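Local coordinates for protein histidine acid phosphatase (Hafnia alvei, PDB 4ARU) that belongs to branch 2 of the histidine phosphatase superfamily, the family of the histidine acid phosphatases, and holds L(+)-tartaric acid in a pocket of this model, at residues E41-V44 with I49-R52; G20-T25 with D92-K97; Q29-V34 with A217-E222. One frame throughout, in Å; residues are numbered along the deposited sequence. Where two conformers were deposited one is given.

Contact 1 (E41-V44 with I49-R52); sequences EWPV and ITPR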
ATOM      1  N   GLU A  41     -22.313  -7.463   7.943  1.00 15.80           N
ATOM      2  CA  GLU A  41     -21.574  -7.217   9.185  1.00 16.97           C
ATOM      3  C   GLU A  41     -20.250  -7.957   9.167  1.00 14.99           C
ATOM      4  O   GLU A  41     -20.191  -9.153   8.838  1.00 15.97           O
ATOM      5  CB  GLU A  41     -22.393  -7.570  10.435  1.00 21.33           C
ATOM      6  CG  GLU A  41     -23.308  -6.431  10.932  1.00 26.28           C
ATOM      7  CD  GLU A  41     -22.538  -5.239  11.549  1.00 30.82           C
ATOM      8  OE1 GLU A  41     -22.095  -4.313  10.802  1.00 36.78           O
ATOM      9  OE2 GLU A  41     -22.388  -5.208  12.804  1.00 38.48           O
ATOM     10  N   TRP A  42     -19.181  -7.242   9.546  1.00 12.65           N
ATOM     11  CA  TRP A  42     -17.847  -7.834   9.690  1.00 11.64           C
ATOM     12  C   TRP A  42     -17.668  -8.408  11.097  1.00 12.25           C
ATOM     13  O   TRP A  42     -18.380  -8.030  12.037  1.00 13.20           O
ATOM     14  CB  TRP A  42     -16.782  -6.777   9.394  1.00 10.79           C
ATOM     15  CG  TRP A  42     -16.655  -6.568   7.939  1.00  9.84           C
ATOM     16  CD1 TRP A  42     -17.565  -5.953   7.091  1.00  9.52           C
ATOM     17  CD2 TRP A  42     -15.581  -6.983   7.117  1.00  8.93           C
ATOM     18  NE1 TRP A  42     -17.105  -5.976   5.807  1.00  8.84           N
ATOM     19  CE2 TRP A  42     -15.891  -6.610   5.790  1.00  8.51           C
ATOM     20  CE3 TRP A  42     -14.372  -7.614   7.367  1.00  8.89           C
ATOM     21  CZ2 TRP A  42     -15.031  -6.870   4.731  1.00  8.03           C
ATOM     22  CZ3 TRP A  42     -13.526  -7.882   6.304  1.00  8.52           C
ATOM     23  CH2 TRP A  42     -13.863  -7.532   5.015  1.00  8.02           C
ATOM     24  N   PRO A  43     -16.723  -9.344  11.261  1.00 11.83           N
ATOM     25  CA  PRO A  43     -16.598 -10.049  12.535  1.00 12.48           C
ATOM     26  C   PRO A  43     -15.645  -9.367  13.521  1.00 12.30           C
ATOM     27  O   PRO A  43     -15.344  -9.945  14.566  1.00 13.69           O
ATOM     28  CB  PRO A  43     -16.045 -11.399  12.115  1.00 12.57           C
ATOM     29  CG  PRO A  43     -15.183 -11.049  10.973  1.00 11.97           C
ATOM     30  CD  PRO A  43     -15.956 -10.016  10.200  1.00 11.51           C
ATOM     31  N   VAL A  44     -15.241  -8.134  13.208  1.00 11.59           N
ATOM     32  CA  VAL A  44     -14.388  -7.344  14.065  1.00 11.75           C
ATOM     33  C   VAL A  44     -14.857  -5.900  13.948  1.00 11.72           C
ATOM     34  O   VAL A  44     -15.606  -5.538  13.056  1.00 11.19           O
ATOM     35  CB  VAL A  44     -12.907  -7.395  13.613  1.00 11.29           C
ATOM     36  CG1 VAL A  44     -12.344  -8.807  13.727  1.00 11.56           C
ATOM     37  CG2 VAL A  44     -12.714  -6.875  12.206  1.00 10.41           C
ATOM     38  N   ILE A  49      -7.968  -5.408  11.556  1.00  8.06           N
ATOM     39  CA  ILE A  49      -7.639  -6.591  10.768  1.00  8.29           C
ATOM     40  C   ILE A  49      -8.462  -7.744  11.299  1.00  8.16           C
ATOM     41  O   ILE A  49      -8.766  -7.820  12.489  1.00  9.90           O
ATOM     42  CB  ILE A  49      -6.143  -6.927  10.858  1.00  8.42           C
ATOM     43  CG1 ILE A  49      -5.729  -7.974   9.818  1.00  8.12           C
ATOM     44  CG2 ILE A  49      -5.755  -7.395  12.229  1.00  9.46           C
ATOM     45  CD1 ILE A  49      -4.208  -8.090   9.682  1.00  8.59           C
ATOM     46  N   THR A  50      -8.935  -8.624  10.435  1.00  7.36           N
ATOM     47  CA  THR A  50      -9.666  -9.834  10.861  1.00  7.40           C
ATOM     48  C   THR A  50      -8.719 -10.998  11.103  1.00  7.27           C
ATOM     49  O   THR A  50      -7.562 -10.999  10.611  1.00  6.70           O
ATOM     50  CB  THR A  50     -10.677 -10.332   9.773  1.00  7.44           C
ATOM     51  OG1 THR A  50      -9.942 -10.714   8.586  1.00  7.01           O
ATOM     52  CG2 THR A  50     -11.646  -9.222   9.425  1.00  7.41           C
ATOM     53  N   PRO A  51      -9.188 -12.013  11.838  1.00  7.76           N
ATOM     54  CA  PRO A  51      -8.317 -13.188  12.017  1.00  7.92           C
ATOM     55  C   PRO A  51      -7.905 -13.822  10.675  1.00  7.85           C
ATOM     56  O   PRO A  51      -6.761 -14.282  10.496  1.00  7.87           O
ATOM     57  CB  PRO A  51      -9.128 -14.081  12.928  1.00  8.70           C
ATOM     58  CG  PRO A  51     -10.001 -13.137  13.703  1.00  8.79           C
ATOM     59  CD  PRO A  51     -10.307 -11.984  12.787  1.00  8.34           C
ATOM     60  N   ARG A  52      -8.814 -13.799   9.704  1.00  7.72           N
ATOM     61  CA  ARG A  52      -8.443 -14.284   8.386  1.00  7.70           C
ATOM     62  C   ARG A  52      -7.358 -13.402   7.763  1.00  6.97           C
ATOM     63  O   ARG A  52      -6.465 -13.910   7.129  1.00  7.00           O
ATOM     64  CB  ARG A  52      -9.682 -14.370   7.484  1.00  8.16           C
ATOM     65  CG  ARG A  52      -9.381 -14.670   6.040  1.00  8.44           C
ATOM     66  CD  ARG A  52     -10.600 -15.234   5.404  1.00  9.28           C
ATOM     67  NE  ARG A  52     -10.470 -15.240   3.958  1.00  9.80           N
ATOM     68  CZ  ARG A  52     -10.981 -16.141   3.145  1.00 10.72           C
ATOM     69  NH1 ARG A  52     -11.638 -17.201   3.582  1.00 11.75           N
ATOM     70  NH2 ARG A  52     -10.794 -15.951   1.852  1.00 11.01           N
TER
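The methyl CG2 of T50 is the point on which the loop 41-44 settles, touched by W42 from one direction and by V44 from another. W42 offers the benzene end of its indole: CE3 stands 3.8 Å from T50 CG2, and the methyl lies in the plane of the ring, at its edge rather than over a face. V44 comes across T50 at about a right angle and brings its CG2 to 3.8 Å from T50 CG2. With chi1 of T50 at 63°, that methyl is anti to the carbonyl carbon, where W42 and V44 reach it, while OG1 sits between the backbone N and the carbonyl carbon. From there OG1 hydrogen-bonds to the backbone N of G53, making T50 the N-cap of helix 51-70, and also to OE1 of Q230. This is the tight part of the contact: T50 is buried, and L226 and E227 of helix 213-229, together with P24, pack against the indole of W42.

The solvent side is formed by P43 and P51, both exposed. V44 CG1 still packs closely there, sliding past the ring of P51 with CD 3.9 Å away, and the same CG1 lies 3.9 Å from the carbonyl O of I49. P43 is looser, its CG approaching T50 CG2 only to 4.3 Å.

Four residues separate the two segments, yet no hydrogen bond crosses between them. The chemistry is thus divided within a single threonine: the hydroxyl serves the helix start and Q230, and the methyl serves the loop. Between these two segments the contact is van der Waals, mostly carbon on carbon, with the polar bonding directed elsewhere.

Contact 2 (G20-T25 with D92-K97); sequences GVRAPT and DQRTRK. With TLA (L(+)-tartaric acid), chain B.
R22 and R94 both leave the backbone with CG wedged between the N and the carbonyl carbon (chi1 57° in R22 and nearly the same in R94), then run out extended from CG to NE, side by side and pointing the same way. R22 belongs to the RHGxRxP signature of the histidine acid phosphatases, which starts at the end of strand 9-18 and runs into the loop after it; R94 comes from the first turn of helix 93-106. The two chains touch at their methylenes, CD of R22 lying 3.8 Å from CD of R94, and beyond that point the guanidinium planes turn 71° apart. No hydrogen bond joins the segments directly. Both arginines instead line a pocket around tartaric acid, probably a molecule from the crystallisation liquor.

R22 closes on one carboxylate oxygen with two N-H groups, NE at 2.8 Å from O4 and NH2 at 3.0 Å from the same atom. R94 spreads its grip along the other half of the ligand: NE reaches the hydroxyl O2 at 2.8 Å, and NH2 reaches the carboxylate O1 at 2.8 Å. H19, R18, H306 and D307 supply further bonds.

Second-shell contacts surround each guanidinium. R94 NH1 is held by the carbonyl O of G47. T25 OG1 sits over one face of the R22 guanidinium, 3.4 Å above its plane. R22 NH1 donates to A23 O at 3.0 Å, the oxygen almost within the guanidinium plane but the nitrogen 41° above the carbonyl plane.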
ATOM      1  N   GLY A  20      -2.971  -6.284   6.454  1.00  5.87           N
ATOM      2  CA  GLY A  20      -3.857  -7.280   5.945  1.00  5.92           C
ATOM      3  C   GLY A  20      -5.328  -6.895   5.850  1.00  6.11           C
ATOM      4  O   GLY A  20      -5.728  -5.784   6.075  1.00  6.52           O
ATOM      5  N   VAL A  21      -6.131  -7.856   5.443  1.00  5.82           N
ATOM      6  CA  VAL A  21      -7.571  -7.693   5.246  1.00  6.32           C
ATOM      7  C   VAL A  21      -8.180  -7.166   6.521  1.00  6.82           C
ATOM      8  O   VAL A  21      -8.010  -7.750   7.587  1.00  7.05           O
ATOM      9  CB  VAL A  21      -8.245  -8.996   4.807  1.00  6.55           C
ATOM     10  CG1 VAL A  21      -9.745  -8.827   4.713  1.00  7.01           C
ATOM     11  CG2 VAL A  21      -7.678  -9.501   3.490  1.00  6.41           C
ATOM     12  N   ARG A  22      -8.907  -6.057   6.375  1.00  7.29           N
ATOM     13  CA  ARG A  22      -9.578  -5.387   7.470  1.00  7.58           C
ATOM     14  C   ARG A  22     -11.033  -5.140   7.156  1.00  7.66           C
ATOM     15  O   ARG A  22     -11.442  -5.096   5.977  1.00  7.66           O
ATOM     16  CB  ARG A  22      -8.916  -4.036   7.670  1.00  7.86           C
ATOM     17  CG  ARG A  22      -8.880  -3.104   6.456  1.00  7.90           C
ATOM     18  CD  ARG A  22      -8.738  -1.610   6.781  1.00  8.27           C
ATOM     19  NE  ARG A  22      -8.679  -0.787   5.578  1.00  8.54           N
ATOM     20  CZ  ARG A  22      -9.731  -0.438   4.839  1.00  9.31           C
ATOM     21  NH1 ARG A  22     -10.941  -0.839   5.203  1.00 10.96           N
ATOM     22  NH2 ARG A  22      -9.577   0.308   3.742  1.00  9.77           N
ATOM     23  N   ALA A  23     -11.794  -4.910   8.207  1.00  7.89           N
ATOM     24  CA  ALA A  23     -13.133  -4.367   8.068  1.00  8.16           C
ATOM     25  C   ALA A  23     -13.025  -2.927   7.515  1.00  8.13           C
ATOM     26  O   ALA A  23     -11.997  -2.244   7.634  1.00  8.05           O
ATOM     27  CB  ALA A  23     -13.838  -4.365   9.391  1.00  8.61           C
ATOM     28  N   PRO A  24     -14.116  -2.424   6.942  1.00  8.50           N
ATOM     29  CA  PRO A  24     -14.138  -1.033   6.528  1.00  8.78           C
ATOM     30  C   PRO A  24     -13.712  -0.107   7.658  1.00  9.11           C
ATOM     31  O   PRO A  24     -14.085  -0.344   8.813  1.00  9.32           O
ATOM     32  CB  PRO A  24     -15.613  -0.813   6.159  1.00  9.14           C
ATOM     33  CG  PRO A  24     -16.089  -2.175   5.711  1.00  9.33           C
ATOM     34  CD  PRO A  24     -15.379  -3.108   6.656  1.00  9.10           C
ATOM     35  N   THR A  25     -12.973   0.952   7.347  1.00  9.46           N
ATOM     36  CA  THR A  25     -12.491   1.897   8.341  0.50 10.66           C
ATOM     37  C   THR A  25     -13.680   2.684   8.922  1.00 11.05           C
ATOM     38  O   THR A  25     -13.745   2.996  10.111  1.00 12.23           O
ATOM     39  CB  THR A  25     -11.444   2.869   7.741  0.50 11.15           C
ATOM     40  OG1 THR A  25     -10.486   2.140   6.941  0.50 11.41           O
ATOM     41  CG2 THR A  25     -10.716   3.561   8.838  0.50 12.28           C
ATOM     42  N   ASP A  92      -1.808   1.602  14.484  1.00  8.25           N
ATOM     43  CA  ASP A  92      -3.140   1.021  14.450  1.00  8.60           C
ATOM     44  C   ASP A  92      -3.125  -0.474  14.777  1.00  7.94           C
ATOM     45  O   ASP A  92      -2.146  -1.176  14.582  1.00  7.27           O
ATOM     46  CB  ASP A  92      -3.758   1.234  13.065  1.00  9.42           C
ATOM     47  CG  ASP A  92      -3.841   2.675  12.695  1.00 11.38           C
ATOM     48  OD1 ASP A  92      -4.436   3.439  13.502  1.00 14.41           O
ATOM     49  OD2 ASP A  92      -3.233   3.037  11.669  1.00 13.73           O
ATOM     50  N   GLN A  93      -4.238  -0.960  15.278  1.00  7.93           N
ATOM     51  CA  GLN A  93      -4.400  -2.372  15.495  1.00  8.15           C
ATOM     52  C   GLN A  93      -4.054  -3.140  14.215  1.00  7.32           C
ATOM     53  O   GLN A  93      -3.353  -4.173  14.224  1.00  6.84           O
ATOM     54  CB  GLN A  93      -5.836  -2.671  15.980  1.00  8.87           C
ATOM     55  CG  GLN A  93      -6.128  -4.133  16.304  1.00  9.66           C
ATOM     56  CD  GLN A  93      -6.647  -4.961  15.160  1.00  9.83           C
ATOM     57  OE1 GLN A  93      -6.664  -4.555  14.036  1.00  9.60           O
ATOM     58  NE2 GLN A  93      -7.057  -6.183  15.494  1.00 12.70           N
ATOM     59  N   ARG A  94      -4.554  -2.670  13.078  1.00  7.03           N
ATOM     60  CA  ARG A  94      -4.436  -3.440  11.833  1.00  7.00           C
ATOM     61  C   ARG A  94      -2.968  -3.589  11.435  1.00  6.58           C
ATOM     62  O   ARG A  94      -2.589  -4.636  10.894  1.00  6.61           O
ATOM     63  CB  ARG A  94      -5.291  -2.837  10.728  1.00  7.74           C
ATOM     64  CG  ARG A  94      -5.005  -1.391  10.374  1.00  8.76           C
ATOM     65  CD  ARG A  94      -6.023  -0.908   9.310  1.00 10.52           C
ATOM     66  NE  ARG A  94      -5.924   0.529   9.100  1.00 11.97           N
ATOM     67  CZ  ARG A  94      -6.613   1.435   9.763  1.00 14.01           C
ATOM     68  NH1 ARG A  94      -7.457   1.060  10.712  1.00 16.42           N
ATOM     69  NH2 ARG A  94      -6.445   2.725   9.517  1.00 15.38           N
ATOM     70  N   THR A  95      -2.166  -2.561  11.663  1.00  6.15           N
ATOM     71  CA  THR A  95      -0.757  -2.590  11.285  1.00  5.72           C
ATOM     72  C   THR A  95       0.086  -3.348  12.349  1.00  6.00           C
ATOM     73  O   THR A  95       0.943  -4.142  11.977  1.00  5.43           O
ATOM     74  CB  THR A  95      -0.200  -1.155  11.078  1.00  5.83           C
ATOM     75  OG1 THR A  95      -0.666  -0.286  12.106  1.00  6.36           O
ATOM     76  CG2 THR A  95      -0.662  -0.585   9.781  1.00  5.64           C
ATOM     77  N   ARG A  96      -0.176  -3.134  13.635  1.00  6.50           N
ATOM     78  CA  ARG A  96       0.526  -3.893  14.648  1.00  7.28           C
ATOM     79  C   ARG A  96       0.270  -5.379  14.461  1.00  7.20           C
ATOM     80  O   ARG A  96       1.206  -6.201  14.525  1.00  7.03           O
ATOM     81  CB  ARG A  96       0.136  -3.442  16.060  1.00  8.08           C
ATOM     82  CG  ARG A  96       0.652  -2.068  16.391  1.00  8.83           C
ATOM     83  CD  ARG A  96       0.387  -1.577  17.792  1.00 10.44           C
ATOM     84  NE  ARG A  96      -1.024  -1.220  17.981  1.00 11.91           N
ATOM     85  CZ  ARG A  96      -1.932  -1.975  18.583  1.00 12.89           C
ATOM     86  NH1 ARG A  96      -1.638  -3.175  19.054  1.00 13.90           N
ATOM     87  NH2 ARG A  96      -3.164  -1.512  18.676  1.00 14.04           N
ATOM     88  N   LYS A  97      -0.986  -5.787  14.248  1.00  7.17           N
ATOM     89  CA  LYS A  97      -1.272  -7.187  14.122  1.00  7.71           C
ATOM     90  C   LYS A  97      -0.723  -7.754  12.809  1.00  6.74           C
ATOM     91  O   LYS A  97      -0.387  -8.947  12.719  1.00  6.73           O
ATOM     92  CB  LYS A  97      -2.764  -7.432  14.230  1.00  8.86           C
ATOM     93  CG  LYS A  97      -3.311  -7.073  15.587  1.00 11.14           C
ATOM     94  CD  LYS A  97      -2.864  -8.005  16.648  1.00 14.34           C
ATOM     95  CE  LYS A  97      -3.711  -7.774  17.909  1.00 17.02           C
ATOM     96  NZ  LYS A  97      -3.753  -9.034  18.722  1.00 20.55           N
TER
HETATM   97  O1  TLA B1414      -5.445   4.123   7.340  1.00 15.08           O
HETATM   98  O11 TLA B1414      -7.214   4.465   5.976  1.00 15.22           O
HETATM   99  C1  TLA B1414      -6.282   3.754   6.457  1.00 12.69           C
HETATM  100  C2  TLA B1414      -6.199   2.343   5.971  1.00 11.04           C
HETATM  101  O2  TLA B1414      -5.169   1.648   6.660  1.00 10.87           O
HETATM  102  C3  TLA B1414      -5.871   2.365   4.470  1.00 10.59           C
HETATM  103  O3  TLA B1414      -4.773   3.208   4.166  1.00 10.33           O
HETATM  104  C4  TLA B1414      -5.624   0.963   3.976  1.00 10.15           C
HETATM  105  O4  TLA B1414      -6.610   0.170   3.976  1.00  9.92           O
HETATM  106  O41 TLA B1414      -4.485   0.602   3.557  1.00  9.00           O

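Contact 3 (Q29-V34 with A217-E222); sequences QTMRDV and ASTLAE
S218 OG is gripped by H253 ND1 and by Q256 OE1, and so ties one side of helix 213-229 to helix 243-262, while the next two residues, T219 and L220, turn the other way to meet M31. The meeting is entirely apolar. M31 runs out nearly straight through chi2 and then bends at chi3 (66°), which brings CE against T219 and L220 of helix 213-229: it lies 4.0 Å from L220 CD2 and 4.0 Å from T219 CG2. M31 CG is also 4.0 Å from L220 CD2, so this one leucine methyl rests against both ends of the thioether arm as the two side chains slide past each other in opposite directions. The side chains of V34 and L220 meet at a slant, V34 CG2 4.2 Å from L220 CD1. The branched end of L220 is thereby shared between two residues of 29-34.

On the far side of the short helix 29-33, Q29 NE2 donates to D33 OD1 at 2.9 Å, linking residues one turn apart. The oxygen lies in the amide plane of Q29, whereas the nitrogen stands 46° out of the carboxylate plane of D33.

Helix 29-33 thus lies against helix 213-229, extended by M31 on L216 and I223. M168 and L172 of helix 162-172 pack on L220 as well, and helix 243-262 covers the side of 213-229 that carries A217, A221 and E222.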
ATOM      1  N   GLN A  29     -23.090   7.346   6.486  1.00 11.28           N
ATOM      2  CA  GLN A  29     -24.495   7.304   6.150  1.00 11.97           C
ATOM      3  C   GLN A  29     -24.650   7.374   4.620  1.00 11.19           C
ATOM      4  O   GLN A  29     -25.538   6.740   4.061  1.00 11.07           O
ATOM      5  CB  GLN A  29     -25.294   8.409   6.829  1.00 13.44           C
ATOM      6  CG  GLN A  29     -26.794   8.233   6.703  1.00 14.85           C
ATOM      7  CD  GLN A  29     -27.246   6.970   7.391  1.00 15.79           C
ATOM      8  OE1 GLN A  29     -26.906   6.730   8.553  1.00 17.08           O
ATOM      9  NE2 GLN A  29     -28.005   6.154   6.689  1.00 16.26           N
ATOM     10  N   THR A  30     -23.783   8.104   3.935  1.00 10.43           N
ATOM     11  CA  THR A  30     -23.848   8.135   2.489  1.00 10.40           C
ATOM     12  C   THR A  30     -23.607   6.747   1.931  1.00  9.85           C
ATOM     13  O   THR A  30     -24.271   6.332   0.998  1.00  9.67           O
ATOM     14  CB  THR A  30     -22.803   9.114   1.909  1.00 10.02           C
ATOM     15  OG1 THR A  30     -23.115  10.466   2.267  1.00 10.97           O
ATOM     16  CG2 THR A  30     -22.775   9.030   0.368  1.00  9.99           C
ATOM     17  N   MET A  31     -22.610   6.039   2.455  1.00  9.70           N
ATOM     18  CA  MET A  31     -22.318   4.688   2.005  1.00  9.69           C
ATOM     19  C   MET A  31     -23.523   3.753   2.194  1.00 10.28           C
ATOM     20  O   MET A  31     -23.780   2.916   1.331  1.00 10.25           O
ATOM     21  CB  MET A  31     -21.088   4.144   2.731  1.00  9.73           C
ATOM     22  CG  MET A  31     -19.819   4.881   2.344  1.00  9.76           C
ATOM     23  SD  MET A  31     -18.425   4.576   3.475  1.00 11.06           S
ATOM     24  CE  MET A  31     -18.111   2.849   3.184  1.00 10.87           C
ATOM     25  N   ARG A  32     -24.241   3.893   3.301  0.50 10.82           N
ATOM     26  CA  ARG A  32     -25.457   3.131   3.490  0.50 11.50           C
ATOM     27  C   ARG A  32     -26.509   3.544   2.482  0.50 11.73           C
ATOM     28  O   ARG A  32     -27.069   2.678   1.818  0.50 11.78           O
ATOM     29  CB  ARG A  32     -25.939   3.248   4.922  0.50 12.42           C
ATOM     30  CG  ARG A  32     -24.877   2.752   5.892  0.50 12.32           C
ATOM     31  CD  ARG A  32     -25.530   2.319   7.194  0.50 13.29           C
ATOM     32  NE  ARG A  32     -24.562   1.940   8.207  0.50 13.31           N
ATOM     33  CZ  ARG A  32     -24.128   0.698   8.407  0.50 13.19           C
ATOM     34  NH1 ARG A  32     -24.565  -0.311   7.663  0.50 12.87           N
ATOM     35  NH2 ARG A  32     -23.218   0.469   9.335  0.50 13.08           N
ATOM     36  N   ASP A  33     -26.685   4.857   2.300  1.00 11.93           N
ATOM     37  CA  ASP A  33     -27.813   5.398   1.543  1.00 12.35           C
ATOM     38  C   ASP A  33     -27.725   5.142   0.044  1.00 11.62           C
ATOM     39  O   ASP A  33     -28.748   5.225  -0.601  1.00 12.17           O
ATOM     40  CB  ASP A  33     -27.981   6.892   1.818  1.00 13.29           C
ATOM     41  CG  ASP A  33     -28.506   7.194   3.227  1.00 14.62           C
ATOM     42  OD1 ASP A  33     -28.953   6.252   3.925  1.00 15.39           O
ATOM     43  OD2 ASP A  33     -28.579   8.414   3.607  1.00 15.96           O
ATOM     44  N   VAL A  34     -26.546   4.872  -0.501  1.00 10.55           N
ATOM     45  CA  VAL A  34     -26.419   4.753  -1.986  1.00 10.13           C
ATOM     46  C   VAL A  34     -26.781   3.363  -2.491  1.00 10.17           C
ATOM     47  O   VAL A  34     -26.683   3.074  -3.703  1.00 10.31           O
ATOM     48  CB  VAL A  34     -25.018   5.151  -2.501  1.00  9.62           C
ATOM     49  CG1 VAL A  34     -24.767   6.637  -2.315  1.00  9.90           C
ATOM     50  CG2 VAL A  34     -23.931   4.347  -1.851  1.00  9.18           C
ATOM     51  N   ALA A 217     -16.937   5.776  -5.075  1.00  7.42           N
ATOM     52  CA  ALA A 217     -16.804   4.481  -5.726  1.00  7.55           C
ATOM     53  C   ALA A 217     -15.485   3.819  -5.420  1.00  7.20           C
ATOM     54  O   ALA A 217     -15.422   2.588  -5.269  1.00  7.37           O
ATOM     55  CB  ALA A 217     -17.000   4.585  -7.219  1.00  7.90           C
ATOM     56  N   SER A 218     -14.406   4.586  -5.286  1.00  7.45           N
ATOM     57  CA  SER A 218     -13.077   4.047  -4.932  1.00  7.28           C
ATOM     58  C   SER A 218     -13.186   3.299  -3.595  1.00  7.24           C
ATOM     59  O   SER A 218     -12.697   2.174  -3.428  1.00  7.46           O
ATOM     60  CB  SER A 218     -12.011   5.140  -4.779  1.00  7.73           C
ATOM     61  OG  SER A 218     -10.850   4.637  -4.165  1.00  8.68           O
ATOM     62  N   THR A 219     -13.820   3.927  -2.625  1.00  7.13           N
ATOM     63  CA  THR A 219     -13.959   3.343  -1.308  1.00  7.46           C
ATOM     64  C   THR A 219     -14.823   2.076  -1.378  1.00  7.00           C
ATOM     65  O   THR A 219     -14.448   1.047  -0.816  1.00  6.66           O
ATOM     66  CB  THR A 219     -14.647   4.335  -0.385  1.00  8.62           C
ATOM     67  OG1 THR A 219     -13.807   5.487  -0.251  1.00  9.92           O
ATOM     68  CG2 THR A 219     -14.894   3.754   0.960  1.00  9.57           C
ATOM     69  N   LEU A 220     -15.940   2.133  -2.092  1.00  6.98           N
ATOM     70  CA  LEU A 220     -16.861   1.007  -2.181  1.00  7.13           C
ATOM     71  C   LEU A 220     -16.172  -0.128  -2.886  1.00  6.61           C
ATOM     72  O   LEU A 220     -16.345  -1.313  -2.481  1.00  6.59           O
ATOM     73  CB  LEU A 220     -18.148   1.402  -2.842  1.00  7.63           C
ATOM     74  CG  LEU A 220     -18.881   2.578  -2.152  1.00  8.37           C
ATOM     75  CD1 LEU A 220     -20.163   2.883  -2.901  1.00  9.52           C
ATOM     76  CD2 LEU A 220     -19.085   2.308  -0.666  1.00  9.02           C
ATOM     77  N   ALA A 221     -15.464   0.164  -3.979  1.00  6.26           N
ATOM     78  CA  ALA A 221     -14.813  -0.899  -4.723  1.00  6.27           C
ATOM     79  C   ALA A 221     -13.792  -1.649  -3.882  1.00  6.13           C
ATOM     80  O   ALA A 221     -13.718  -2.876  -3.952  1.00  6.62           O
ATOM     81  CB  ALA A 221     -14.122  -0.347  -5.975  1.00  6.19           C
ATOM     82  N   GLU A 222     -13.037  -0.911  -3.085  1.00  6.05           N
ATOM     83  CA  GLU A 222     -12.099  -1.546  -2.178  1.00  6.46           C
ATOM     84  C   GLU A 222     -12.819  -2.387  -1.111  1.00  6.62           C
ATOM     85  O   GLU A 222     -12.345  -3.493  -0.747  1.00  6.96           O
ATOM     86  CB  GLU A 222     -11.162  -0.481  -1.569  1.00  6.77           C
ATOM     87  CG  GLU A 222     -10.214  -1.001  -0.538  1.00  7.85           C
ATOM     88  CD  GLU A 222      -9.079  -1.847  -1.084  1.00  8.45           C
ATOM     89  OE1 GLU A 222      -8.803  -1.820  -2.331  1.00  8.21           O
ATOM     90  OE2 GLU A 222      -8.450  -2.560  -0.271  1.00  9.45           O
TER

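In the fold
Contacts 1 and 2 are immediate neighbours, their centres about 9 Å apart. T50 N lies 3.1 Å from V21 O and I49 N 2.9 Å from Q93 OE1, both probable hydrogen bonds, so the start of helix 51-70 is linked to both segments that frame the tartaric acid site. W42 adds packing, its NE1 3.5 Å from P24 CD. Contact 3 is further out, about 19 Å centre to centre from each of the others, and makes no direct touch with contact 1. Helix 213-229 connects them all the same: L226 packs on both W42 and R22, and E222 makes a salt bridge to R18, which hydrogen-bonds to the tartaric acid.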